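Protein-glutamine deamidase Cif (Burkholderia pseudomallei, PDB 3GQM) deamidates the side chain of a glutamine in host NEDD8 to glutamate, which shuts down cullin-RING ubiquitin ligases and blocks the host cell cycle. Local coordinates at residues 31-36 with 162-167. Residues are numbered along the deposited sequence; the frame is centred on the assembly and turned at random.
Sequences TLRKAT and LIDLPA
The guanidinium of Arg33 offers its edge, not a face, to the carboxylate of Asp164: OD2 lies in the guanidinium plane, where two nitrogens hold it side-on. The straighter of the two bonds runs from Arg33 NE to Asp164 OD2, 2.6 Å long with 159° at the hydrogen. Arg33 NH2 adds a more bent one of 2.9 Å to the same oxygen. The two flat groups are turned 47° against each other, and from the carboxylate's side the donors differ: NE comes in from above its plane, NH2 close to the plane on the anti side. Tyr176, on the neighbouring strand 176-178, makes a cation-pi contact with the arginine.

The backbones stand well apart, the nearest CA atoms being those of Arg33 and Pro166 at 9.2 Å, so the long arginine side chain has to bridge the gap. The arginine leaves helix 29-42 with CG anti to the backbone N (chi1 -176°) and stays extended as far as NE, meeting Asp164 as it comes from the opposite direction off strand 159-165. Apart from the salt bridge the two segments touch little: Pro166 CG comes to 4.2 Å from Arg33 CD.

Each charged group has a further polar partner: Arg33 NH1 bonds to the carbonyl of Gly200, and Asp164 OD1 to the hydroxyl of Tyr260 on strand 253-260. Phe262 of helix 262-273 also touches the arginine. The salt bridge therefore ties the N-terminal helix to an inner strand of the antiparallel sheet; buried and flanked by these bonds, it probably keeps Asp164 ionised and fixes the rotation of both groups.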
# COMPACT_ATOMS: atom_id res chain seq x y z
N THR A 31 16.28 -6.99 -8.11
CA THR A 31 16.20 -6.52 -9.47
C THR A 31 14.88 -6.95 -10.13
O THR A 31 14.24 -6.17 -10.82
CB THR A 31 17.41 -7.10 -10.29
OG1 THR A 31 18.62 -6.60 -9.70
CG2 THR A 31 17.31 -6.67 -11.73
N LEU A 32 14.46 -8.19 -9.91
CA LEU A 32 13.20 -8.67 -10.51
C LEU A 32 11.97 -7.97 -9.90
O LEU A 32 11.03 -7.61 -10.60
CB LEU A 32 13.06 -10.17 -10.29
CG LEU A 32 14.07 -11.07 -11.04
CD1 LEU A 32 13.96 -12.49 -10.55
CD2 LEU A 32 13.83 -10.99 -12.51
N ARG A 33 11.98 -7.85 -8.58
CA ARG A 33 10.95 -7.14 -7.80
C ARG A 33 10.77 -5.77 -8.44
O ARG A 33 9.65 -5.35 -8.82
CB ARG A 33 11.45 -7.03 -6.33
CG ARG A 33 10.47 -6.40 -5.37
CD ARG A 33 11.03 -6.32 -3.92
NE ARG A 33 10.08 -5.51 -3.14
CZ ARG A 33 10.03 -4.18 -3.15
NH1 ARG A 33 10.93 -3.46 -3.81
NH2 ARG A 33 9.10 -3.57 -2.40
N LYS A 34 11.88 -5.08 -8.62
CA LYS A 34 11.84 -3.72 -9.19
C LYS A 34 11.17 -3.69 -10.56
O LYS A 34 10.30 -2.84 -10.84
CB LYS A 34 13.26 -3.13 -9.20
CG LYS A 34 13.40 -1.81 -9.96
CD LYS A 34 14.81 -1.31 -9.72
CE LYS A 34 15.26 -0.31 -10.77
NZ LYS A 34 14.58 1.00 -10.60
N ALA A 35 11.58 -4.62 -11.43
CA ALA A 35 10.93 -4.77 -12.72
C ALA A 35 9.45 -5.16 -12.67
O ALA A 35 8.69 -4.67 -13.45
CB ALA A 35 11.72 -5.77 -13.62
N THR A 36 9.05 -6.06 -11.80
CA THR A 36 7.64 -6.41 -11.65
C THR A 36 6.83 -5.14 -11.25
O THR A 36 5.83 -4.74 -11.90
CB THR A 36 7.47 -7.53 -10.57
OG1 THR A 36 8.16 -8.70 -10.98
CG2 THR A 36 6.00 -7.92 -10.32
N LEU A 162 2.37 -0.38 3.34
CA LEU A 162 2.96 -1.70 3.41
C LEU A 162 4.48 -1.61 3.63
O LEU A 162 5.12 -0.71 3.12
CB LEU A 162 2.70 -2.44 2.10
CG LEU A 162 1.25 -2.62 1.61
CD1 LEU A 162 1.25 -3.45 0.28
CD2 LEU A 162 0.46 -3.39 2.64
N ILE A 163 5.00 -2.57 4.39
CA ILE A 163 6.41 -2.84 4.47
C ILE A 163 6.67 -4.20 3.82
O ILE A 163 6.14 -5.19 4.28
CB ILE A 163 6.88 -2.92 5.94
CG1 ILE A 163 6.61 -1.57 6.63
CG2 ILE A 163 8.37 -3.21 5.96
CD1 ILE A 163 6.48 -1.61 8.14
N ASP A 164 7.46 -4.21 2.74
CA ASP A 164 7.82 -5.44 2.06
C ASP A 164 9.15 -5.99 2.64
O ASP A 164 10.15 -5.26 2.71
CB ASP A 164 7.97 -5.12 0.59
CG ASP A 164 8.09 -6.37 -0.28
OD1 ASP A 164 8.10 -7.50 0.22
OD2 ASP A 164 8.21 -6.22 -1.50
N LEU A 165 9.14 -7.23 3.08
CA LEU A 165 10.33 -7.89 3.67
C LEU A 165 10.71 -9.13 2.84
O LEU A 165 10.49 -10.27 3.28
CB LEU A 165 10.04 -8.31 5.13
CG LEU A 165 9.59 -7.17 6.05
CD1 LEU A 165 8.95 -7.70 7.33
CD2 LEU A 165 10.77 -6.28 6.43
N PRO A 166 11.27 -8.93 1.65
CA PRO A 166 11.59 -10.13 0.89
C PRO A 166 12.77 -10.85 1.50
O PRO A 166 13.61 -10.20 2.11
CB PRO A 166 11.99 -9.60 -0.50
CG PRO A 166 12.32 -8.13 -0.31
CD PRO A 166 11.70 -7.68 1.00
N ALA A 167 12.84 -12.16 1.35
CA ALA A 167 14.09 -12.84 1.77
C ALA A 167 15.18 -12.64 0.71
O ALA A 167 14.95 -12.83 -0.50
CB ALA A 167 13.86 -14.31 2.08